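Local structure of ATP-dependent helicase FUN30 (Saccharomyces cerevisiae S288c, 5GN1) at residues Ile61-Tyr66 with Ala110-Pro114; Arg118-Asn122 with Lys173-His177; Leu194-Val199 with Leu222-Tyr227; Glu203-Ile207 with Phe248-Ile254; Phe279-Phe283 with Glu316-His320. The protein uses ATP hydrolysis to remodel nucleosomes in DNA repair and heterochromatin organization, the C-terminal part of its ATPase domain being the piece described here. One frame throughout, in Å; residues are numbered along the deposited sequence.

In the fold
The chain carries a RecA-like lobe with a six-stranded parallel sheet and added helices. Contacts 1 and 2 come first along the chain, then 3 and 4 interleaved, then 5. Contacts 3 and 4 lie in this lobe and touch, their centres about 12 Å apart; helix 185-200 leads into strand 205-209, then helix 212-224. Contact 5 sits at the end of strand 275-278, where helix 315-322 packs. Contact 1 joins helix 60-82 to the loop after helix 100-110, its centre about 15 Å from that of contact 5. Contact 2, about 16 Å from contact 1 between centres, closes helices 123-133 to 168-171. I65 on N119 and L112 on E316 put contact 1 between contacts 2 and 5.

Contact 1: residues Ile61-Tyr66 with Ala110-Pro114; sequences IQKKIY and ASLHP
Q62 and P114 meet at an oblique angle, with Q62 CG 3.5 Å from P114 CD. I61 and I65 cross the same proline at about a right angle. I61 brings CG2 to P114 CB at 3.9 Å, and I65 brings its tip CD1 equally near that CB. At the other end of the contact, A110 CB touches both I65 CG2 and Y66 CD2. S111 OG lies at the edge of the Y66 ring and is hydrogen-bonded to L107 O. Past CG, which touches the proline, the Q62 chain runs on extended to A110. Its NE2 gives a hydrogen bond to A110 O, 3.2 Å long and nearly straight at 163°, in both the amide and carbonyl planes. A water accepts from the same NE2 and donates to S111 O. Q62 OE1 takes the N-H of G185, and Y66 OH bonds I315 N. The buried amide of Q62 therefore has partners at both ends. One polar side chain ties helix 60-82 to A110 O and to the start of helix 185-200, among mainly apolar contacts.

Contact 2: residues Arg118-Asn122 with Lys173-His177; sequences RNIYN and KYQLH
The Y121 ring meets L176 CD2 and the carbonyl of Y174, both obliquely. L176 CD2 lies 3.8 Å from Y121 CE1. The hydroxyl reaches farther: Y121 OH gives a weak hydrogen bond of 2.8 Å to Y174 O and lies 3.6 Å from L176 CG. I120 adds its CG2 branch, 4.0 Å from L176 CD2. The Y174 ring points elsewhere; K173 CG lies above one face, toward the rim. A second flat group bonds the turn behind the tyrosine. The guanidinium of R118 has Y121 O at its edge, in plane. Its NH1 donates to that oxygen over 2.9 Å, on a lone pair, and NH2 forms a salt bridge with D123. D157 accepts from the backbone N of N119, I120 and Y121. Y121 is the centre of an inverse gamma turn, and N122 is the N-cap of helix 123-133, its OD1 accepting from I125 N. The contact joins, by packing and a weak hydrogen bond, the loops into and out of the helices between residues 123 and 171, consistent with a helical protrusion of SNF2-family ATPases.

Contact 3: residues Leu194-Val199 with Leu222-Tyr227; sequences LKTIIV and LSTLDY
Y227 turns CG anti to its carbonyl carbon (chi1 -63°), which swings the ring onto helix 185-200. I198 places CG1 anti to its own carbonyl carbon (chi1 -62°), and its CD1 ends over the ring. That methyl stands 3.8 Å from the centroid of the Y227 ring, 4° off the normal, a CH-pi contact almost over the centre. The opposite face has L225 O above it, so the ring lies between a methyl and a carbonyl oxygen. I198 CG2 adds a touch on Y227 CE1 at 3.9 Å. L194 approaches obliquely near the other ring edge, on the same side of the plane as I198: its CB is 3.8 Å from Y227 CE2. Its CD1 continues to L222 CD2 at 3.7 Å, the two leucines crossing at about a right angle.

The ring follows directly on a helix end. Helix 212-224 closes in a Schellman motif. D226 has positive phi, and Y227 N bonds L222 O while D226 N bonds S223 O. The two helices pack on one face of the parallel sheet of the RecA-like lobe, and I256 of strand 256-260 touches I198, L222 and Y227. At the outer end, Y227 OH sits 3.6 Å from K195 CA, and V199 CG2 lies 4.0 Å from the same oxygen. The K195 chain leads away from the tyrosine, and its NZ makes a salt bridge to D200.

Contact 4: residues Glu203-Ile207 with Phe248-Ile254; sequences EKVLI and FYEDKDI
K204 lies just before strand 205-209 and faces the end of helix 241-250, where D251 to I254 form a type I beta turn. The K204 chain is extended beyond CG and slides past F248 in the opposite direction. Its NZ gives three hydrogen bonds to backbone oxygens. F248 O is 2.7 Å from K204 NZ and is met in its carbonyl plane. D251 O is 2.6 Å from K204 NZ, which lies above the carbonyl plane, 35° out of it. I254 N reaches D251 O from the other face. I254 O is 2.9 Å from K204 NZ, with the donor tilted from its plane.

The F248 ring adds an off-centre cation-pi contact, with K204 NZ 4.5 Å from its centroid. K204 CD is 3.8 Å from F248 CZ. L206 CD2 meets F248 CE2 at 3.9 Å, and F257 packs edge-to-face with F248. D251 OD1 accepts from D253 N in an Asx turn. The buried ammonium group is thus held by one carbonyl of the last helical turn and two of the beta turn; their partial negative charge probably suits a cation. This joins the lead-in to strand 205-209, an inner strand, to the turn before strand 256-260, part of the alternating strands and helices of a RecA-like fold.

Contact 5: residues Phe279-Phe283 with Glu316-His320; sequences FDQSF and EEKIH
Q281 reaches across to helix 315-322, and its side chain has the largest share of the contact. From CB, the chain sets CG between the backbone N and the carbonyl carbon (chi1 67°), then runs on extended. CG meets I319 CG2 at 3.9 Å, the two side chains sliding past each other in opposite directions. CD lies 3.9 Å from both CA and CB of H320. The terminal amide then crosses H320 at about a right angle, with amide and imidazole planes 30° apart. The amide group ends beside E316 O and the edge of the H320 ring. I319 CG2 also touches F283, from the edge of its ring, 4.2 Å from CD1. Nearer the start of the loop, D280 CB is 4.3 Å from E316 OE2. Both carboxylates have other partners: D280 bonds S209 OG and L210 N, while E316 bonds T311 N and forms a salt bridge with K186. The loop follows strand 275-278, so the contact packs a strand-to-helix connection of the parallel sheet against helix 315-322, as in a RecA-like alpha/beta lobe.

Contact 1: residues Ile61-Tyr66 with Ala110-Pro114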
# COMPACT_ATOMS: atom_id res chain seq x y z
N ILE A 61 -12.38 -8.17 7.70
CA ILE A 61 -12.58 -6.77 7.31
C ILE A 61 -12.25 -6.58 5.83
O ILE A 61 -12.99 -5.89 5.11
CB ILE A 61 -11.74 -5.83 8.18
CG1 ILE A 61 -11.84 -6.18 9.66
CG2 ILE A 61 -12.14 -4.38 7.92
CD1 ILE A 61 -10.69 -5.62 10.49
N GLN A 62 -11.14 -7.16 5.37
CA GLN A 62 -10.76 -7.05 3.97
C GLN A 62 -11.77 -7.74 3.06
O GLN A 62 -12.08 -7.23 1.98
CB GLN A 62 -9.37 -7.66 3.73
CG GLN A 62 -8.21 -6.98 4.44
CD GLN A 62 -6.94 -7.79 4.28
OE1 GLN A 62 -6.63 -8.64 5.12
NE2 GLN A 62 -6.24 -7.58 3.18
N LYS A 63 -12.25 -8.91 3.46
CA LYS A 63 -13.23 -9.63 2.64
C LYS A 63 -14.47 -8.78 2.40
O LYS A 63 -14.98 -8.73 1.27
CB LYS A 63 -13.60 -10.95 3.32
CG LYS A 63 -13.82 -12.12 2.36
CD LYS A 63 -14.05 -13.44 3.11
CE LYS A 63 -12.98 -13.70 4.19
NZ LYS A 63 -11.67 -14.24 3.67
N LYS A 64 -14.96 -8.09 3.44
CA LYS A 64 -16.12 -7.22 3.28
C LYS A 64 -15.85 -6.10 2.28
O LYS A 64 -16.67 -5.82 1.40
CB LYS A 64 -16.52 -6.64 4.64
CG LYS A 64 -17.21 -7.65 5.56
CD LYS A 64 -18.02 -6.95 6.66
CE LYS A 64 -18.53 -7.93 7.71
NZ LYS A 64 -19.29 -7.24 8.79
N ILE A 65 -14.69 -5.43 2.42
CA ILE A 65 -14.33 -4.35 1.52
C ILE A 65 -14.15 -4.87 0.09
O ILE A 65 -14.64 -4.27 -0.87
CB ILE A 65 -13.05 -3.64 2.01
CG1 ILE A 65 -13.28 -2.95 3.35
CG2 ILE A 65 -12.53 -2.67 0.96
CD1 ILE A 65 -12.02 -2.40 4.00
N TYR A 66 -13.44 -5.99 -0.06
CA TYR A 66 -13.22 -6.56 -1.39
C TYR A 66 -14.55 -6.91 -2.07
O TYR A 66 -14.75 -6.62 -3.25
CB TYR A 66 -12.30 -7.79 -1.29
CG TYR A 66 -11.61 -8.17 -2.57
CD1 TYR A 66 -12.23 -8.99 -3.49
CD2 TYR A 66 -10.33 -7.73 -2.85
CE1 TYR A 66 -11.61 -9.34 -4.68
CE2 TYR A 66 -9.69 -8.08 -4.01
CZ TYR A 66 -10.34 -8.88 -4.93
OH TYR A 66 -9.72 -9.23 -6.11
N ALA A 110 -7.58 -3.14 -1.44
CA ALA A 110 -8.27 -4.02 -0.49
C ALA A 110 -7.48 -5.30 -0.22
O ALA A 110 -7.54 -5.84 0.88
CB ALA A 110 -9.68 -4.34 -1.02
N SER A 111 -6.72 -5.78 -1.21
CA SER A 111 -5.81 -6.91 -0.98
C SER A 111 -4.67 -6.57 -0.02
O SER A 111 -4.00 -7.49 0.46
CB SER A 111 -5.21 -7.37 -2.31
OG SER A 111 -6.21 -7.58 -3.30
N LEU A 112 -4.41 -5.28 0.24
CA LEU A 112 -3.28 -4.84 1.05
C LEU A 112 -3.67 -4.51 2.49
O LEU A 112 -3.05 -5.03 3.43
CB LEU A 112 -2.62 -3.60 0.42
CG LEU A 112 -2.09 -3.87 -0.98
CD1 LEU A 112 -1.50 -2.61 -1.63
CD2 LEU A 112 -1.08 -5.02 -0.91
N HIS A 113 -4.65 -3.63 2.69
CA HIS A 113 -4.93 -3.13 4.03
C HIS A 113 -6.27 -2.39 4.11
O HIS A 113 -6.54 -1.49 3.30
CB HIS A 113 -3.81 -2.20 4.49
CG HIS A 113 -3.65 -2.18 5.97
ND1 HIS A 113 -4.61 -1.66 6.81
CD2 HIS A 113 -2.66 -2.65 6.77
CE1 HIS A 113 -4.22 -1.80 8.06
NE2 HIS A 113 -3.05 -2.41 8.07
N PRO A 114 -7.12 -2.74 5.08
CA PRO A 114 -8.39 -2.00 5.26
C PRO A 114 -8.22 -0.52 5.47
O PRO A 114 -9.10 0.26 5.09
CB PRO A 114 -8.99 -2.65 6.52
CG PRO A 114 -8.45 -4.06 6.51
CD PRO A 114 -7.06 -3.97 5.89
O HOH W 1 -4.26 -9.64 2.87

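Contact 2: residues Arg118-Asn122 with Lys173-His177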
# COMPACT_ATOMS: atom_id res chain seq x y z
N ARG A 118 -11.99 4.29 3.77
CA ARG A 118 -12.73 4.94 4.84
C ARG A 118 -13.94 4.05 5.15
O ARG A 118 -14.88 3.98 4.36
CB ARG A 118 -13.20 6.34 4.44
CG ARG A 118 -13.91 7.09 5.58
CD ARG A 118 -14.18 8.57 5.23
NE ARG A 118 -15.19 8.75 4.19
CZ ARG A 118 -16.50 8.78 4.40
NH1 ARG A 118 -16.99 8.63 5.63
NH2 ARG A 118 -17.34 8.95 3.38
N ASN A 119 -13.87 3.34 6.27
CA ASN A 119 -14.98 2.66 6.94
C ASN A 119 -15.15 2.86 8.43
O ASN A 119 -16.27 2.92 8.93
CB ASN A 119 -14.71 1.16 6.78
CG ASN A 119 -14.86 0.68 5.37
OD1 ASN A 119 -15.98 0.52 4.85
ND2 ASN A 119 -13.74 0.43 4.72
N ILE A 120 -14.03 3.04 9.14
CA ILE A 120 -14.11 3.28 10.57
C ILE A 120 -14.61 4.71 10.75
O ILE A 120 -15.53 4.97 11.54
CB ILE A 120 -12.73 3.07 11.23
CG1 ILE A 120 -12.34 1.59 11.13
CG2 ILE A 120 -12.73 3.56 12.67
CD1 ILE A 120 -10.91 1.31 11.55
N TYR A 121 -14.04 5.64 9.99
CA TYR A 121 -14.45 7.05 10.04
C TYR A 121 -15.65 7.25 9.11
O TYR A 121 -15.57 7.88 8.05
CB TYR A 121 -13.28 7.94 9.66
CG TYR A 121 -12.12 7.95 10.64
CD1 TYR A 121 -11.10 7.01 10.57
CD2 TYR A 121 -12.05 8.91 11.64
CE1 TYR A 121 -10.05 7.02 11.46
CE2 TYR A 121 -11.00 8.93 12.55
CZ TYR A 121 -10.00 7.97 12.45
OH TYR A 121 -8.94 7.97 13.33
N ASN A 122 -16.78 6.69 9.50
CA ASN A 122 -18.00 6.71 8.72
C ASN A 122 -18.63 8.10 8.65
O ASN A 122 -18.24 8.97 9.36
CB ASN A 122 -19.00 5.72 9.26
CG ASN A 122 -19.40 6.03 10.67
OD1 ASN A 122 -19.64 7.15 11.00
ND2 ASN A 122 -19.43 5.04 11.49
N LYS A 173 -9.34 12.50 20.37
CA LYS A 173 -10.29 11.50 20.82
C LYS A 173 -10.78 10.62 19.68
O LYS A 173 -11.35 9.55 19.94
CB LYS A 173 -11.48 12.17 21.53
CG LYS A 173 -12.62 12.67 20.65
CD LYS A 173 -13.87 12.90 21.51
CE LYS A 173 -14.64 14.16 21.15
NZ LYS A 173 -16.06 14.11 21.61
N TYR A 174 -10.56 11.03 18.44
CA TYR A 174 -10.93 10.23 17.28
C TYR A 174 -9.77 9.40 16.73
O TYR A 174 -10.00 8.59 15.83
CB TYR A 174 -11.49 11.14 16.17
CG TYR A 174 -12.71 11.91 16.59
CD1 TYR A 174 -13.98 11.34 16.54
CD2 TYR A 174 -12.60 13.23 17.04
CE1 TYR A 174 -15.10 12.04 16.93
CE2 TYR A 174 -13.72 13.94 17.43
CZ TYR A 174 -14.97 13.34 17.38
OH TYR A 174 -16.08 14.05 17.77
N GLN A 175 -8.55 9.58 17.25
CA GLN A 175 -7.41 8.77 16.83
C GLN A 175 -7.70 7.28 16.97
O GLN A 175 -8.44 6.85 17.86
CB GLN A 175 -6.18 9.09 17.66
CG GLN A 175 -5.63 10.48 17.52
CD GLN A 175 -4.36 10.65 18.31
OE1 GLN A 175 -3.86 9.71 18.94
NE2 GLN A 175 -3.80 11.86 18.27
N LEU A 176 -7.10 6.49 16.10
CA LEU A 176 -7.11 5.04 16.28
C LEU A 176 -6.16 4.67 17.42
O LEU A 176 -5.04 5.17 17.49
CB LEU A 176 -6.71 4.34 14.99
CG LEU A 176 -7.54 4.71 13.75
CD1 LEU A 176 -6.98 4.01 12.51
CD2 LEU A 176 -9.02 4.36 13.95
N HIS A 177 -6.62 3.78 18.31
CA HIS A 177 -5.76 3.36 19.42
C HIS A 177 -6.02 1.92 19.81
O HIS A 177 -5.81 1.54 20.97
CB HIS A 177 -5.93 4.29 20.63
CG HIS A 177 -7.32 4.33 21.18
ND1 HIS A 177 -8.25 5.27 20.78
CD2 HIS A 177 -7.94 3.55 22.09
CE1 HIS A 177 -9.39 5.06 21.42
NE2 HIS A 177 -9.23 4.02 22.23

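Contact 3: residues Leu194-Val199 with Leu222-Tyr227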
# COMPACT_ATOMS: atom_id res chain seq x y z
N LEU A 194 9.10 -11.36 9.30
CA LEU A 194 10.05 -10.48 9.98
C LEU A 194 10.65 -11.16 11.22
O LEU A 194 11.84 -10.98 11.51
CB LEU A 194 9.38 -9.16 10.36
CG LEU A 194 9.04 -8.22 9.19
CD1 LEU A 194 8.43 -6.95 9.71
CD2 LEU A 194 10.26 -7.93 8.32
N LYS A 195 9.84 -11.92 11.96
CA LYS A 195 10.37 -12.62 13.12
C LYS A 195 11.45 -13.63 12.71
O LYS A 195 12.50 -13.72 13.36
CB LYS A 195 9.25 -13.32 13.89
CG LYS A 195 9.74 -13.83 15.25
CD LYS A 195 8.86 -14.90 15.86
CE LYS A 195 9.65 -15.72 16.89
NZ LYS A 195 10.74 -16.53 16.26
N THR A 196 11.22 -14.38 11.64
CA THR A 196 12.24 -15.28 11.14
C THR A 196 13.53 -14.54 10.78
O THR A 196 14.62 -14.92 11.21
CB THR A 196 11.72 -16.04 9.92
OG1 THR A 196 10.60 -16.85 10.31
CG2 THR A 196 12.81 -16.92 9.35
N ILE A 197 13.41 -13.46 10.00
CA ILE A 197 14.59 -12.76 9.49
C ILE A 197 15.35 -12.09 10.63
O ILE A 197 16.58 -12.17 10.72
CB ILE A 197 14.17 -11.71 8.44
CG1 ILE A 197 13.64 -12.38 7.17
CG2 ILE A 197 15.33 -10.74 8.12
CD1 ILE A 197 12.97 -11.38 6.23
N ILE A 198 14.63 -11.40 11.50
CA ILE A 198 15.25 -10.49 12.46
C ILE A 198 15.60 -11.20 13.76
O ILE A 198 16.69 -11.03 14.30
CB ILE A 198 14.35 -9.27 12.69
CG1 ILE A 198 14.16 -8.49 11.39
CG2 ILE A 198 14.96 -8.34 13.74
CD1 ILE A 198 13.08 -7.43 11.46
N VAL A 199 14.69 -12.02 14.29
CA VAL A 199 14.95 -12.69 15.56
C VAL A 199 15.72 -13.98 15.34
O VAL A 199 16.75 -14.21 15.98
CB VAL A 199 13.63 -12.94 16.32
CG1 VAL A 199 13.91 -13.46 17.72
CG2 VAL A 199 12.81 -11.66 16.39
N LEU A 222 5.57 -1.34 12.33
CA LEU A 222 6.92 -1.69 12.79
C LEU A 222 7.16 -1.17 14.20
O LEU A 222 7.82 -1.85 15.00
CB LEU A 222 7.97 -1.16 11.79
CG LEU A 222 7.86 -1.79 10.39
CD1 LEU A 222 8.93 -1.28 9.41
CD2 LEU A 222 7.89 -3.32 10.46
N SER A 223 6.60 -0.01 14.54
CA SER A 223 6.70 0.52 15.90
C SER A 223 5.99 -0.38 16.89
O SER A 223 6.51 -0.67 17.98
CB SER A 223 6.13 1.94 15.96
OG SER A 223 6.15 2.45 17.28
N THR A 224 4.78 -0.84 16.54
CA THR A 224 4.09 -1.81 17.39
C THR A 224 4.93 -3.06 17.59
O THR A 224 4.95 -3.63 18.69
CB THR A 224 2.73 -2.17 16.79
OG1 THR A 224 1.83 -1.06 16.94
CG2 THR A 224 2.11 -3.40 17.48
N LEU A 225 5.64 -3.50 16.55
CA LEU A 225 6.42 -4.74 16.62
C LEU A 225 7.80 -4.52 17.24
O LEU A 225 8.57 -5.48 17.35
CB LEU A 225 6.56 -5.36 15.22
CG LEU A 225 5.31 -5.95 14.55
CD1 LEU A 225 5.59 -6.32 13.09
CD2 LEU A 225 4.75 -7.17 15.31
N ASP A 226 8.11 -3.28 17.60
CA ASP A 226 9.36 -2.91 18.27
C ASP A 226 10.58 -3.15 17.38
O ASP A 226 11.67 -3.46 17.88
CB ASP A 226 9.50 -3.66 19.61
CG ASP A 226 10.48 -2.99 20.55
OD1 ASP A 226 10.62 -1.74 20.48
OD2 ASP A 226 11.12 -3.71 21.35
N TYR A 227 10.43 -2.99 16.07
CA TYR A 227 11.55 -3.04 15.14
C TYR A 227 11.90 -1.62 14.70
O TYR A 227 11.06 -0.93 14.13
CB TYR A 227 11.21 -3.88 13.90
CG TYR A 227 10.91 -5.34 14.12
CD1 TYR A 227 11.69 -6.14 14.94
CD2 TYR A 227 9.84 -5.94 13.46
CE1 TYR A 227 11.40 -7.50 15.11
CE2 TYR A 227 9.55 -7.28 13.62
CZ TYR A 227 10.32 -8.06 14.45
OH TYR A 227 9.99 -9.39 14.58

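Contact 4: residues Glu203-Ile207 with Phe248-Ile254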
# COMPACT_ATOMS: atom_id res chain seq x y z
N GLU A 203 19.22 -11.03 10.76
CA GLU A 203 19.58 -10.38 9.52
C GLU A 203 18.75 -9.10 9.33
O GLU A 203 17.84 -8.80 10.10
CB GLU A 203 19.39 -11.35 8.33
CG GLU A 203 20.47 -12.47 8.28
CD GLU A 203 20.18 -13.56 7.23
OE1 GLU A 203 19.05 -13.59 6.68
OE2 GLU A 203 21.09 -14.37 6.94
N LYS A 204 19.11 -8.34 8.29
CA LYS A 204 18.42 -7.13 7.90
C LYS A 204 17.56 -7.39 6.67
O LYS A 204 17.74 -8.39 5.96
CB LYS A 204 19.41 -6.01 7.63
CG LYS A 204 20.27 -5.66 8.85
CD LYS A 204 20.73 -4.22 8.75
CE LYS A 204 21.48 -3.79 10.00
NZ LYS A 204 21.54 -2.30 10.14
N VAL A 205 16.62 -6.49 6.41
CA VAL A 205 15.63 -6.70 5.36
C VAL A 205 15.23 -5.36 4.75
O VAL A 205 15.12 -4.35 5.46
CB VAL A 205 14.40 -7.48 5.90
CG1 VAL A 205 13.71 -6.73 7.05
CG2 VAL A 205 13.42 -7.80 4.77
N LEU A 206 15.02 -5.36 3.43
CA LEU A 206 14.39 -4.25 2.71
C LEU A 206 12.93 -4.59 2.44
O LEU A 206 12.63 -5.69 1.97
CB LEU A 206 15.09 -3.97 1.39
CG LEU A 206 16.62 -3.94 1.41
CD1 LEU A 206 17.17 -3.68 0.01
CD2 LEU A 206 17.07 -2.88 2.42
N ILE A 207 12.03 -3.65 2.71
CA ILE A 207 10.61 -3.81 2.39
C ILE A 207 10.24 -2.76 1.34
O ILE A 207 10.44 -1.56 1.56
CB ILE A 207 9.71 -3.68 3.63
CG1 ILE A 207 10.22 -4.60 4.74
CG2 ILE A 207 8.25 -4.05 3.26
CD1 ILE A 207 9.42 -4.52 6.03
N PHE A 248 21.87 2.99 8.07
CA PHE A 248 21.50 1.59 7.90
C PHE A 248 22.72 0.69 8.00
O PHE A 248 22.67 -0.38 8.61
CB PHE A 248 20.79 1.39 6.56
CG PHE A 248 20.03 0.10 6.47
CD1 PHE A 248 19.15 -0.28 7.47
CD2 PHE A 248 20.20 -0.75 5.39
CE1 PHE A 248 18.45 -1.46 7.39
CE2 PHE A 248 19.51 -1.94 5.30
CZ PHE A 248 18.63 -2.30 6.30
N TYR A 249 23.82 1.13 7.40
CA TYR A 249 25.06 0.36 7.41
C TYR A 249 25.72 0.37 8.79
O TYR A 249 26.32 -0.63 9.19
CB TYR A 249 26.05 0.92 6.38
CG TYR A 249 25.86 0.39 4.99
CD1 TYR A 249 26.50 -0.78 4.59
CD2 TYR A 249 25.05 1.05 4.07
CE1 TYR A 249 26.34 -1.28 3.30
CE2 TYR A 249 24.87 0.56 2.80
CZ TYR A 249 25.52 -0.60 2.41
OH TYR A 249 25.35 -1.06 1.11
N GLU A 250 25.64 1.50 9.50
CA GLU A 250 26.44 1.69 10.71
C GLU A 250 25.79 1.08 11.94
O GLU A 250 26.48 0.56 12.82
CB GLU A 250 26.69 3.19 10.92
CG GLU A 250 27.75 3.55 11.98
CD GLU A 250 27.18 3.58 13.39
OE1 GLU A 250 25.95 3.72 13.56
OE2 GLU A 250 27.97 3.45 14.35
N ASP A 251 24.45 1.09 12.00
CA ASP A 251 23.70 0.70 13.19
C ASP A 251 23.18 -0.73 13.02
O ASP A 251 22.19 -0.96 12.32
CB ASP A 251 22.57 1.69 13.43
CG ASP A 251 22.02 1.62 14.86
OD1 ASP A 251 22.07 0.54 15.49
OD2 ASP A 251 21.54 2.67 15.35
N LYS A 252 23.82 -1.69 13.70
CA LYS A 252 23.40 -3.08 13.63
C LYS A 252 22.03 -3.31 14.24
O LYS A 252 21.40 -4.35 13.98
CB LYS A 252 24.43 -3.98 14.33
CG LYS A 252 25.76 -4.12 13.60
CD LYS A 252 25.60 -4.89 12.30
CE LYS A 252 26.95 -5.03 11.60
NZ LYS A 252 26.80 -5.18 10.14
N ASP A 253 21.54 -2.37 15.05
CA ASP A 253 20.25 -2.52 15.72
C ASP A 253 19.08 -1.94 14.92
O ASP A 253 17.98 -1.81 15.48
CB ASP A 253 20.31 -1.87 17.10
CG ASP A 253 19.22 -2.38 18.04
OD1 ASP A 253 18.92 -3.59 18.02
OD2 ASP A 253 18.67 -1.55 18.81
N ILE A 254 19.29 -1.57 13.66
CA ILE A 254 18.19 -1.13 12.79
C ILE A 254 17.98 -2.21 11.74
O ILE A 254 18.71 -2.24 10.73
CB ILE A 254 18.47 0.22 12.12
CG1 ILE A 254 18.82 1.29 13.16
CG2 ILE A 254 17.24 0.69 11.33
CD1 ILE A 254 18.94 2.70 12.55
O HOH W 2 24.48 -3.05 9.48

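Contact 5: residues Phe279-Phe283 with Glu316-His320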
# COMPACT_ATOMS: atom_id res chain seq x y z
N PHE A 279 6.16 -6.01 -0.73
CA PHE A 279 4.88 -6.01 -0.04
C PHE A 279 3.73 -6.11 -1.04
O PHE A 279 2.70 -6.72 -0.74
CB PHE A 279 4.73 -4.77 0.84
CG PHE A 279 3.60 -4.85 1.82
CD1 PHE A 279 3.77 -5.46 3.06
CD2 PHE A 279 2.36 -4.29 1.52
CE1 PHE A 279 2.72 -5.53 3.97
CE2 PHE A 279 1.31 -4.34 2.44
CZ PHE A 279 1.50 -4.96 3.66
N ASP A 280 3.92 -5.56 -2.23
CA ASP A 280 2.90 -5.61 -3.27
C ASP A 280 3.63 -5.55 -4.60
O ASP A 280 4.54 -4.73 -4.78
CB ASP A 280 1.90 -4.46 -3.13
CG ASP A 280 2.58 -3.10 -2.93
OD1 ASP A 280 2.95 -2.47 -3.95
OD2 ASP A 280 2.76 -2.68 -1.76
N GLN A 281 3.28 -6.45 -5.51
CA GLN A 281 4.12 -6.56 -6.68
C GLN A 281 3.76 -5.50 -7.72
O GLN A 281 2.68 -4.91 -7.70
CB GLN A 281 4.01 -7.96 -7.29
CG GLN A 281 2.66 -8.27 -7.87
CD GLN A 281 2.47 -9.76 -8.13
OE1 GLN A 281 1.42 -10.32 -7.80
NE2 GLN A 281 3.49 -10.40 -8.69
N SER A 282 4.71 -5.25 -8.61
CA SER A 282 4.50 -4.40 -9.76
C SER A 282 4.01 -5.22 -10.94
O SER A 282 4.33 -6.41 -11.07
CB SER A 282 5.80 -3.68 -10.12
OG SER A 282 5.65 -2.94 -11.33
N PHE A 283 3.22 -4.58 -11.81
CA PHE A 283 2.81 -5.24 -13.04
C PHE A 283 3.97 -5.38 -14.02
O PHE A 283 3.88 -6.20 -14.94
CB PHE A 283 1.65 -4.49 -13.71
CG PHE A 283 1.03 -5.24 -14.87
CD1 PHE A 283 0.12 -6.27 -14.64
CD2 PHE A 283 1.34 -4.90 -16.18
CE1 PHE A 283 -0.46 -6.96 -15.71
CE2 PHE A 283 0.76 -5.58 -17.25
CZ PHE A 283 -0.14 -6.61 -17.01
N GLU A 316 -4.42 -9.83 -6.94
CA GLU A 316 -2.96 -9.98 -6.93
C GLU A 316 -2.53 -11.28 -7.61
O GLU A 316 -1.47 -11.34 -8.22
CB GLU A 316 -2.43 -9.93 -5.50
CG GLU A 316 -2.55 -8.53 -4.86
CD GLU A 316 -1.76 -8.39 -3.56
OE1 GLU A 316 -1.57 -9.41 -2.86
OE2 GLU A 316 -1.32 -7.26 -3.25
N GLU A 317 -3.36 -12.33 -7.51
CA GLU A 317 -3.09 -13.55 -8.26
C GLU A 317 -3.13 -13.29 -9.76
O GLU A 317 -2.25 -13.76 -10.50
CB GLU A 317 -4.08 -14.64 -7.85
CG GLU A 317 -3.89 -15.11 -6.41
CD GLU A 317 -4.75 -16.32 -6.04
OE1 GLU A 317 -5.97 -16.15 -5.81
OE2 GLU A 317 -4.20 -17.44 -5.99
N LYS A 318 -4.13 -12.53 -10.23
CA LYS A 318 -4.21 -12.20 -11.66
C LYS A 318 -3.02 -11.36 -12.10
O LYS A 318 -2.49 -11.54 -13.20
CB LYS A 318 -5.51 -11.46 -11.95
CG LYS A 318 -6.75 -12.25 -11.60
CD LYS A 318 -6.72 -13.58 -12.29
CE LYS A 318 -7.40 -14.65 -11.47
NZ LYS A 318 -7.30 -15.97 -12.15
N ILE A 319 -2.60 -10.42 -11.25
CA ILE A 319 -1.45 -9.59 -11.61
C ILE A 319 -0.17 -10.42 -11.66
O ILE A 319 0.67 -10.22 -12.54
CB ILE A 319 -1.35 -8.40 -10.62
CG1 ILE A 319 -2.50 -7.42 -10.91
CG2 ILE A 319 0.02 -7.71 -10.71
CD1 ILE A 319 -2.60 -6.28 -9.93
N HIS A 320 -0.02 -11.38 -10.74
CA HIS A 320 1.15 -12.25 -10.79
C HIS A 320 1.19 -13.07 -12.08
O HIS A 320 2.26 -13.25 -12.67
CB HIS A 320 1.15 -13.18 -9.57
CG HIS A 320 2.38 -14.03 -9.44
ND1 HIS A 320 3.66 -13.52 -9.53
CD2 HIS A 320 2.52 -15.36 -9.23
CE1 HIS A 320 4.53 -14.49 -9.38
NE2 HIS A 320 3.87 -15.62 -9.20